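Putative mRNA interferase YoeB (Agrobacterium tumefaciens, PDB 6N90) is probably the toxin of a type II toxin-antitoxin pair, a small YoeB-family endoribonuclease predicted to cleave messenger RNA. Local coordinates at residues Glu46-Asp51 and Tyr55-Ile60; Arg32-Thr37 and Phe66-Ser71; Leu3-Ser8 and Ile82-His87. All coordinates share one frame; numbering follows the deposited sequence.

Interaction 1: residues Glu46-Asp51 and Tyr55-Ile60; sequences EPLKGD and YWSRRI
P47 lies flat over the indole of W56 while the two backbones pair as antiparallel strands. Three backbone hydrogen bonds hold them together. E46 and S57 form a hydrogen-bonded pair with bonds in both directions: E46 N reaches S57 O at 3.0 Å, and S57 N reaches E46 O at 2.9 Å. Beyond them, L48 N donates to Y55 O over 3.0 Å in an almost straight bond (175°), and between these lies the non-hydrogen-bonded pair of P47 and W56.

The apolar packing has two parts. On the face of P47 and W56, the proline CB stands 3.9 Å from the centroid of the six-membered ring, a CH-pi contact only 15° off the ring normal, and CD reaches CZ3 at 3.7 Å. W56 CG is anti to its carbonyl carbon (chi1 -79°), which helps bring the indole beneath the proline; the indole also meets the F39 ring. Just past the ladder, L48 divides its branches: CD2 meets S57 CB at 3.6 Å, and CD1 approaches CB of Y55.

The pair is a short beta hairpin at the sheet margin. Strand 46-47 is outermost within this chain, and strand 56-59 continues the pairing into strand 64-73.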
loop_
_atom_site.group_PDB
_atom_site.type_symbol
_atom_site.label_atom_id
_atom_site.label_comp_id
_atom_site.label_asym_id
_atom_site.label_seq_id
_atom_site.Cartn_x
_atom_site.Cartn_y
_atom_site.Cartn_z
ATOM N N GLU A 46 -17.004 10.456 -6.789
ATOM C CA GLU A 46 -18.414 10.148 -6.984
ATOM C C GLU A 46 -18.710 8.745 -6.460
ATOM O O GLU A 46 -17.932 7.819 -6.685
ATOM C CB GLU A 46 -18.787 10.248 -8.464
ATOM C CG GLU A 46 -18.387 9.036 -9.289
ATOM C CD GLU A 46 -18.818 9.150 -10.739
ATOM O OE1 GLU A 46 -20.031 9.025 -11.012
ATOM O OE2 GLU A 46 -17.944 9.364 -11.605
ATOM N N PRO A 47 -19.840 8.586 -5.754
ATOM C CA PRO A 47 -20.240 7.298 -5.192
ATOM C C PRO A 47 -20.672 6.340 -6.304
ATOM O O PRO A 47 -21.277 6.782 -7.277
ATOM C CB PRO A 47 -21.410 7.665 -4.271
ATOM C CG PRO A 47 -21.991 8.883 -4.877
ATOM C CD PRO A 47 -20.875 9.620 -5.569
ATOM N N LEU A 48 -20.337 5.060 -6.180
ATOM C CA LEU A 48 -20.777 4.067 -7.156
ATOM C C LEU A 48 -22.118 3.518 -6.671
ATOM O O LEU A 48 -22.455 3.680 -5.505
ATOM C CB LEU A 48 -19.743 2.950 -7.322
ATOM C CG LEU A 48 -18.294 3.361 -7.592
ATOM C CD1 LEU A 48 -17.441 2.129 -7.867
ATOM C CD2 LEU A 48 -18.217 4.330 -8.756
ATOM N N LYS A 49 -22.890 2.891 -7.552
ATOM C CA LYS A 49 -24.210 2.399 -7.156
ATOM C C LYS A 49 -24.253 0.871 -7.139
ATOM O O LYS A 49 -23.260 0.211 -7.453
ATOM C CB LYS A 49 -25.294 2.949 -8.084
ATOM C CG LYS A 49 -26.642 3.172 -7.398
ATOM N N GLY A 50 -25.402 0.318 -6.754
ATOM C CA GLY A 50 -25.606 -1.123 -6.753
ATOM C C GLY A 50 -24.652 -1.912 -5.873
ATOM O O GLY A 50 -24.419 -1.554 -4.708
ATOM N N ASP A 51 -24.090 -2.984 -6.438
ATOM C CA ASP A 51 -23.167 -3.857 -5.719
ATOM C C ASP A 51 -21.877 -3.133 -5.319
ATOM O O ASP A 51 -21.056 -3.682 -4.582
ATOM C CB ASP A 51 -22.843 -5.104 -6.560
ATOM C CG ASP A 51 -22.124 -4.772 -7.862
ATOM O OD1 ASP A 51 -22.409 -3.710 -8.459
ATOM O OD2 ASP A 51 -21.285 -5.588 -8.299
ATOM N N TYR A 55 -18.641 2.016 -2.271
ATOM C CA TYR A 55 -17.364 2.351 -2.888
ATOM C C TYR A 55 -17.465 3.706 -3.585
ATOM O O TYR A 55 -18.554 4.135 -3.990
ATOM C CB TYR A 55 -16.952 1.233 -3.848
ATOM C CG TYR A 55 -16.626 -0.064 -3.125
ATOM C CD1 TYR A 55 -17.636 -0.941 -2.711
ATOM C CD2 TYR A 55 -15.318 -0.395 -2.823
ATOM C CE1 TYR A 55 -17.329 -2.121 -2.035
ATOM C CE2 TYR A 55 -15.005 -1.565 -2.149
ATOM C CZ TYR A 55 -16.004 -2.423 -1.764
ATOM O OH TYR A 55 -15.668 -3.584 -1.100
ATOM N N TRP A 56 -16.332 4.400 -3.663
ATOM C CA TRP A 56 -16.233 5.693 -4.311
ATOM C C TRP A 56 -15.204 5.624 -5.422
ATOM O O TRP A 56 -14.332 4.751 -5.412
ATOM C CB TRP A 56 -15.848 6.770 -3.306
ATOM C CG TRP A 56 -16.993 7.203 -2.492
ATOM C CD1 TRP A 56 -17.632 6.488 -1.524
ATOM C CD2 TRP A 56 -17.652 8.463 -2.574
ATOM N NE1 TRP A 56 -18.665 7.235 -1.000
ATOM C CE2 TRP A 56 -18.693 8.454 -1.630
ATOM C CE3 TRP A 56 -17.470 9.599 -3.365
ATOM C CZ2 TRP A 56 -19.548 9.549 -1.449
ATOM C CZ3 TRP A 56 -18.318 10.686 -3.187
ATOM C CH2 TRP A 56 -19.339 10.651 -2.235
ATOM N N SER A 57 -15.293 6.548 -6.352
ATOM C CA SER A 57 -14.378 6.598 -7.464
ATOM C C SER A 57 -13.853 7.993 -7.781
ATOM O O SER A 57 -14.581 8.926 -7.676
ATOM C CB SER A 57 -15.070 6.029 -8.688
ATOM O OG SER A 57 -14.281 6.098 -9.819
ATOM N N ARG A 58 -12.577 8.118 -8.091
ATOM C CA ARG A 58 -12.012 9.370 -8.562
ATOM C C ARG A 58 -11.259 9.143 -9.877
ATOM O O ARG A 58 -10.779 8.039 -10.157
ATOM C CB ARG A 58 -11.065 9.970 -7.522
ATOM C CG ARG A 58 -11.718 10.352 -6.221
ATOM C CD ARG A 58 -10.641 10.628 -5.147
ATOM N NE ARG A 58 -11.229 10.841 -3.833
ATOM C CZ ARG A 58 -11.108 11.969 -3.141
ATOM N NH1 ARG A 58 -10.392 12.990 -3.637
ATOM N NH2 ARG A 58 -11.671 12.057 -1.939
ATOM N N ARG A 59 -11.165 10.199 -10.672
ATOM C CA ARG A 59 -10.429 10.156 -11.926
ATOM C C ARG A 59 -8.920 10.221 -11.730
ATOM O O ARG A 59 -8.402 11.139 -11.108
ATOM C CB ARG A 59 -10.858 11.317 -12.825
ATOM C CG ARG A 59 -12.228 11.158 -13.433
ATOM C CD ARG A 59 -12.162 11.274 -14.944
ATOM N NE ARG A 59 -11.694 12.584 -15.388
ATOM C CZ ARG A 59 -11.915 13.067 -16.605
ATOM N NH1 ARG A 59 -12.604 12.345 -17.483
ATOM N NH2 ARG A 59 -11.458 14.268 -16.942
ATOM N N ILE A 60 -8.205 9.259 -12.293
ATOM C CA ILE A 60 -6.775 9.412 -12.478
ATOM C C ILE A 60 -6.585 10.126 -13.811
ATOM O O ILE A 60 -5.954 11.176 -13.887
ATOM C CB ILE A 60 -6.052 8.060 -12.479
ATOM C CG1 ILE A 60 -6.492 7.210 -11.288
ATOM C CG2 ILE A 60 -4.525 8.225 -12.487
ATOM C CD1 ILE A 60 -5.911 5.770 -11.377
#

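Interaction 2: residues Arg32-Thr37 and Phe66-Ser71; sequences RNAKRT and FVYRVS
A34 packs against Y68 and V70 in a buried helix-on-sheet contact, with the last turn of helix 21-36 resting on strand 64-73 of the mixed beta-sheet in this YoeB-family toxin fold. The contact is small, burying 121 Å² counted over both segments, and it is essentially apolar. A34 points its methyl group at the strand, and Y68 and V70, two positions apart on it, turn their side chains toward the helix.

The methyl CB of A34 sits over one face of the Y68 ring, displaced from the ring centre toward its margin, and its closest ring atom is CE2 at 4.1 Å. With CG between the backbone N and the carbonyl carbon (chi1 64°), the Y68 ring is carried toward the helix. Its hydroxyl reaches past the alanine to the chain just beyond the helix: OH is hydrogen-bonded to the carbonyl of P38 and to NE of R58. R58 in turn sends NH2 to the carbonyl of T37, so the tyrosine and the arginine together tie the region following the helix to the sheet.

From the same helix turn, R32 forms a salt bridge with E14 of the second subunit, so this turn also takes part in the dimer interface. At the end of the helix T37 N still bonds to N33 O at 2.8 Å, although T37 is the first residue to leave helical geometry. One branch of V70 completes the contact: its CG2, anti to the carbonyl carbon, lies 4.0 Å from the backbone O of A34.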
loop_
_atom_site.group_PDB
_atom_site.type_symbol
_atom_site.label_atom_id
_atom_site.label_comp_id
_atom_site.label_asym_id
_atom_site.label_seq_id
_atom_site.Cartn_x
_atom_site.Cartn_y
_atom_site.Cartn_z
ATOM N N ARG A 32 -3.469 10.458 -0.793
ATOM C CA ARG A 32 -3.251 11.525 0.181
ATOM C C ARG A 32 -4.561 12.297 0.404
ATOM O O ARG A 32 -4.965 12.545 1.541
ATOM C CB ARG A 32 -2.136 12.468 -0.303
ATOM C CG ARG A 32 -1.522 13.382 0.765
ATOM C CD ARG A 32 -0.306 14.147 0.151
ATOM N NE ARG A 32 0.586 13.219 -0.556
ATOM C CZ ARG A 32 0.950 13.315 -1.838
ATOM N NH1 ARG A 32 0.532 14.327 -2.592
ATOM N NH2 ARG A 32 1.772 12.417 -2.376
ATOM N N ASN A 33 -5.249 12.624 -0.689
ATOM C CA ASN A 33 -6.447 13.458 -0.605
ATOM C C ASN A 33 -7.623 12.696 0.007
ATOM O O ASN A 33 -8.343 13.228 0.863
ATOM C CB ASN A 33 -6.826 13.995 -1.991
ATOM C CG ASN A 33 -6.127 15.313 -2.336
ATOM O OD1 ASN A 33 -6.718 16.387 -2.207
ATOM N ND2 ASN A 33 -4.872 15.234 -2.791
ATOM N N ALA A 34 -7.797 11.440 -0.404
ATOM C CA ALA A 34 -8.920 10.630 0.077
ATOM C C ALA A 34 -8.765 10.263 1.553
ATOM O O ALA A 34 -9.757 10.047 2.257
ATOM C CB ALA A 34 -9.068 9.372 -0.774
ATOM N N LYS A 35 -7.520 10.156 2.019
ATOM C CA LYS A 35 -7.285 9.895 3.434
ATOM C C LYS A 35 -7.698 11.121 4.253
ATOM O O LYS A 35 -8.244 10.971 5.345
ATOM C CB LYS A 35 -5.824 9.522 3.693
ATOM C CG LYS A 35 -5.533 8.065 3.407
ATOM C CD LYS A 35 -4.035 7.805 3.147
ATOM C CE LYS A 35 -3.160 8.510 4.136
ATOM N NZ LYS A 35 -1.693 8.437 3.740
ATOM N N ARG A 36 -7.484 12.318 3.705
ATOM C CA ARG A 36 -7.875 13.569 4.370
ATOM C C ARG A 36 -9.384 13.849 4.280
ATOM O O ARG A 36 -10.064 14.033 5.294
ATOM C CB ARG A 36 -7.109 14.758 3.776
ATOM C CG ARG A 36 -5.680 14.892 4.249
ATOM C CD ARG A 36 -5.018 16.116 3.623
ATOM N NE ARG A 36 -4.951 15.999 2.167
ATOM C CZ ARG A 36 -3.855 16.199 1.439
ATOM N NH1 ARG A 36 -2.712 16.532 2.025
ATOM N NH2 ARG A 36 -3.905 16.062 0.120
ATOM N N THR A 37 -9.879 13.906 3.049
ATOM C CA THR A 37 -11.272 14.200 2.763
ATOM C C THR A 37 -11.845 13.115 1.850
ATOM O O THR A 37 -11.872 13.288 0.649
ATOM C CB THR A 37 -11.420 15.582 2.085
ATOM O OG1 THR A 37 -10.580 15.649 0.919
ATOM C CG2 THR A 37 -10.997 16.687 3.037
ATOM N N PHE A 66 -9.723 5.449 -9.977
ATOM C CA PHE A 66 -9.228 5.063 -8.661
ATOM C C PHE A 66 -10.470 4.768 -7.844
ATOM O O PHE A 66 -11.225 5.684 -7.523
ATOM C CB PHE A 66 -8.364 6.213 -8.069
ATOM C CG PHE A 66 -7.914 6.016 -6.626
ATOM C CD1 PHE A 66 -6.797 5.265 -6.325
ATOM C CD2 PHE A 66 -8.587 6.651 -5.584
ATOM C CE1 PHE A 66 -6.363 5.113 -5.017
ATOM C CE2 PHE A 66 -8.174 6.484 -4.257
ATOM C CZ PHE A 66 -7.056 5.714 -3.980
ATOM N N VAL A 67 -10.696 3.488 -7.553
ATOM C CA VAL A 67 -11.868 3.076 -6.788
ATOM C C VAL A 67 -11.421 2.649 -5.385
ATOM O O VAL A 67 -10.449 1.905 -5.213
ATOM C CB VAL A 67 -12.634 1.941 -7.506
ATOM C CG1 VAL A 67 -13.910 1.554 -6.708
ATOM C CG2 VAL A 67 -13.004 2.368 -8.926
ATOM N N TYR A 68 -12.143 3.130 -4.378
ATOM C CA TYR A 68 -11.714 2.954 -2.999
ATOM C C TYR A 68 -12.894 2.975 -2.055
ATOM O O TYR A 68 -14.019 3.315 -2.440
ATOM C CB TYR A 68 -10.732 4.077 -2.605
ATOM C CG TYR A 68 -11.409 5.435 -2.645
ATOM C CD1 TYR A 68 -11.594 6.112 -3.853
ATOM C CD2 TYR A 68 -11.866 6.036 -1.475
ATOM C CE1 TYR A 68 -12.228 7.347 -3.894
ATOM C CE2 TYR A 68 -12.480 7.268 -1.504
ATOM C CZ TYR A 68 -12.671 7.913 -2.714
ATOM O OH TYR A 68 -13.306 9.140 -2.729
ATOM N N ARG A 69 -12.616 2.631 -0.809
ATOM C CA ARG A 69 -13.591 2.786 0.255
ATOM C C ARG A 69 -12.858 3.105 1.538
ATOM O O ARG A 69 -11.886 2.450 1.873
ATOM C CB ARG A 69 -14.427 1.504 0.410
ATOM C CG ARG A 69 -15.436 1.526 1.540
ATOM C CD ARG A 69 -16.253 0.228 1.572
ATOM N NE ARG A 69 -15.420 -0.966 1.747
ATOM C CZ ARG A 69 -15.892 -2.212 1.751
ATOM N NH1 ARG A 69 -17.186 -2.423 1.584
ATOM N NH2 ARG A 69 -15.082 -3.248 1.922
ATOM N N VAL A 70 -13.316 4.113 2.264
ATOM C CA VAL A 70 -12.752 4.392 3.572
ATOM C C VAL A 70 -13.638 3.721 4.599
ATOM O O VAL A 70 -14.849 3.943 4.612
ATOM C CB VAL A 70 -12.661 5.899 3.862
ATOM C CG1 VAL A 70 -12.331 6.121 5.318
ATOM C CG2 VAL A 70 -11.600 6.544 2.980
ATOM N N SER A 71 -13.041 2.881 5.433
ATOM C CA SER A 71 -13.798 2.163 6.463
ATOM C C SER A 71 -13.222 2.439 7.835
ATOM O O SER A 71 -12.103 2.927 7.956
ATOM C CB SER A 71 -13.793 0.650 6.210
ATOM O OG SER A 71 -14.380 0.330 4.964
#

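Interaction 3: residues Leu3-Ser8 and Ile82-His87; sequences LVWTLS and IQCRFH
T6 and S8 meet the I82 carbonyl mainly through water. From T6 CB, which points toward strand 76-84, the OG1 branch lies between the backbone N and the carbonyl carbon (chi1 62°). This hydroxyl ends 4.0 Å from I82 O, and one water fills the gap, 2.7 Å from T6 OG1, contacting S8 OG as well and donating to I82 O. A second water, 2.6 Å from S8 OG, also donates to I82 O, so two donors grip that one carbonyl oxygen. T6 OG1 has a further task at the helix N-cap, where it caps a backbone N of the first turn.

The buried side of the contact is apolar. C84 SG lies at the edge of the W5 indole, near its plane and 4.3 Å from CZ3. W5 also meets W5 of the second subunit, and L3, V4 and W5 pair antiparallel with a strand of that chain, carrying the sheet across the interface.

On its other edge strand 76-84 is irregular: I82 and Q83 together sit opposite V67 of strand 64-73 as a classic beta bulge. The whole is thus a strand-to-helix junction, with its threonine N-cap, bridged by water to a bulged neighbouring strand of the mixed sheet.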
loop_
_atom_site.group_PDB
_atom_site.type_symbol
_atom_site.label_atom_id
_atom_site.label_comp_id
_atom_site.label_asym_id
_atom_site.label_seq_id
_atom_site.Cartn_x
_atom_site.Cartn_y
_atom_site.Cartn_z
ATOM N N LEU A 3 -3.597 1.917 4.833
ATOM C CA LEU A 3 -3.804 1.880 3.399
ATOM C C LEU A 3 -3.790 0.413 2.989
ATOM O O LEU A 3 -2.807 -0.275 3.204
ATOM C CB LEU A 3 -2.709 2.684 2.665
ATOM C CG LEU A 3 -2.726 2.631 1.148
ATOM C CD1 LEU A 3 -3.988 3.211 0.605
ATOM C CD2 LEU A 3 -1.533 3.447 0.622
ATOM N N VAL A 4 -4.899 -0.075 2.443
ATOM C CA VAL A 4 -5.043 -1.485 2.079
ATOM C C VAL A 4 -5.181 -1.702 0.569
ATOM O O VAL A 4 -6.051 -1.135 -0.074
ATOM C CB VAL A 4 -6.273 -2.116 2.779
ATOM C CG1 VAL A 4 -6.314 -3.586 2.459
ATOM C CG2 VAL A 4 -6.204 -1.855 4.280
ATOM N N TRP A 5 -4.284 -2.507 0.002
ATOM C CA TRP A 5 -4.385 -2.905 -1.398
ATOM C C TRP A 5 -4.813 -4.354 -1.540
ATOM O O TRP A 5 -4.433 -5.201 -0.757
ATOM C CB TRP A 5 -3.041 -2.778 -2.106
ATOM C CG TRP A 5 -2.411 -1.452 -1.985
ATOM C CD1 TRP A 5 -1.682 -0.977 -0.921
ATOM C CD2 TRP A 5 -2.390 -0.430 -2.979
ATOM N NE1 TRP A 5 -1.215 0.289 -1.201
ATOM C CE2 TRP A 5 -1.648 0.652 -2.454
ATOM C CE3 TRP A 5 -2.943 -0.305 -4.259
ATOM C CZ2 TRP A 5 -1.433 1.830 -3.174
ATOM C CZ3 TRP A 5 -2.719 0.867 -4.969
ATOM C CH2 TRP A 5 -1.989 1.925 -4.415
ATOM N N THR A 6 -5.513 -4.648 -2.617
ATOM C CA THR A 6 -5.758 -6.035 -2.990
ATOM C C THR A 6 -4.637 -6.577 -3.867
ATOM O O THR A 6 -3.732 -5.833 -4.254
ATOM C CB THR A 6 -7.086 -6.165 -3.728
ATOM O OG1 THR A 6 -7.024 -5.409 -4.942
ATOM C CG2 THR A 6 -8.210 -5.622 -2.846
ATOM N N LEU A 7 -4.696 -7.870 -4.169
ATOM C CA LEU A 7 -3.754 -8.469 -5.116
ATOM C C LEU A 7 -3.783 -7.702 -6.428
ATOM O O LEU A 7 -2.738 -7.298 -6.948
ATOM C CB LEU A 7 -4.081 -9.946 -5.364
ATOM C CG LEU A 7 -3.678 -10.941 -4.271
ATOM C CD1 LEU A 7 -4.097 -12.355 -4.653
ATOM C CD2 LEU A 7 -2.172 -10.872 -3.998
ATOM N N SER A 8 -4.984 -7.470 -6.956
ATOM C CA SER A 8 -5.081 -6.843 -8.270
ATOM C C SER A 8 -4.757 -5.343 -8.266
ATOM O O SER A 8 -4.140 -4.846 -9.218
ATOM C CB SER A 8 -6.478 -7.069 -8.875
ATOM O OG SER A 8 -7.478 -6.448 -8.109
ATOM N N ILE A 82 -9.430 -0.598 -4.380
ATOM C CA ILE A 82 -10.017 -1.707 -5.111
ATOM C C ILE A 82 -9.481 -1.762 -6.534
ATOM O O ILE A 82 -9.248 -2.845 -7.076
ATOM C CB ILE A 82 -11.562 -1.587 -5.129
ATOM C CG1 ILE A 82 -12.073 -1.373 -3.707
ATOM C CG2 ILE A 82 -12.203 -2.817 -5.745
ATOM C CD1 ILE A 82 -11.605 -2.420 -2.730
ATOM N N GLN A 83 -9.278 -0.592 -7.132
ATOM C CA GLN A 83 -8.759 -0.505 -8.501
ATOM C C GLN A 83 -7.966 0.792 -8.697
ATOM O O GLN A 83 -8.292 1.799 -8.088
ATOM C CB GLN A 83 -9.942 -0.614 -9.496
ATOM C CG GLN A 83 -9.901 0.255 -10.739
ATOM C CD GLN A 83 -11.210 0.181 -11.530
ATOM O OE1 GLN A 83 -12.116 -0.604 -11.205
ATOM N NE2 GLN A 83 -11.319 1.008 -12.557
ATOM N N CYS A 84 -6.927 0.785 -9.532
ATOM C CA CYS A 84 -6.254 2.030 -9.892
ATOM C C CYS A 84 -5.838 1.994 -11.374
ATOM O O CYS A 84 -4.758 2.460 -11.769
ATOM C CB CYS A 84 -5.037 2.290 -8.977
ATOM S SG CYS A 84 -3.697 1.104 -9.169
ATOM N N ARG A 85 -6.731 1.435 -12.187
ATOM C CA ARG A 85 -6.496 1.246 -13.615
ATOM C C ARG A 85 -7.830 0.904 -14.281
ATOM O O ARG A 85 -8.636 0.194 -13.694
ATOM C CB ARG A 85 -5.469 0.132 -13.843
ATOM C CG ARG A 85 -4.912 0.047 -15.265
ATOM C CD ARG A 85 -3.805 -1.001 -15.312
ATOM N NE ARG A 85 -3.356 -1.281 -16.673
ATOM C CZ ARG A 85 -2.793 -2.428 -17.047
ATOM N NH1 ARG A 85 -2.615 -3.407 -16.175
ATOM N NH2 ARG A 85 -2.421 -2.601 -18.303
ATOM N N PHE A 86 -8.047 1.427 -15.483
ATOM C CA PHE A 86 -9.248 1.168 -16.291
ATOM C C PHE A 86 -10.520 1.818 -15.744
ATOM O O PHE A 86 -10.522 2.424 -14.668
ATOM C CB PHE A 86 -9.487 -0.342 -16.452
ATOM C CG PHE A 86 -8.310 -1.070 -17.032
ATOM C CD1 PHE A 86 -7.773 -0.677 -18.253
ATOM C CD2 PHE A 86 -7.751 -2.144 -16.363
ATOM C CE1 PHE A 86 -6.691 -1.338 -18.784
ATOM C CE2 PHE A 86 -6.669 -2.807 -16.886
ATOM C CZ PHE A 86 -6.130 -2.395 -18.095
ATOM N N HIS A 87 -11.607 1.697 -16.504
ATOM C CA HIS A 87 -12.921 2.141 -16.024
ATOM C C HIS A 87 -13.476 1.176 -14.971
ATOM O O HIS A 87 -13.054 0.018 -14.916
ATOM C CB HIS A 87 -13.890 2.290 -17.197
ATOM C CG HIS A 87 -13.625 3.503 -18.037
ATOM N ND1 HIS A 87 -14.105 4.750 -17.709
ATOM C CD2 HIS A 87 -12.924 3.654 -19.189
ATOM C CE1 HIS A 87 -13.712 5.624 -18.624
ATOM N NE2 HIS A 87 -12.998 4.984 -19.531
HETATM O O HOH W 1 -9.400 -5.396 -6.125
HETATM O O HOH W 2 -7.987 -4.066 -9.105
#

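In the fold
The three contacts share one sheet but differ in burial and chemistry. Interaction 1 is a surface contact at the margin, where neighbouring strands are held by backbone hydrogen bonds with a proline on an indole. Interaction 2 is buried and joins helix to sheet almost wholly by apolar packing. Interaction 3 is partly buried and leans on water, with a cysteine and a tryptophan on its inner side. Strand 64-73 links them: W56 N bonds to Y68 O on one flank, and V67 O receives I82 N on the other, each at 2.8 Å. Interactions 2 and 3 both adjoin the second subunit, whereas no other chain of the assembly touches interaction 1.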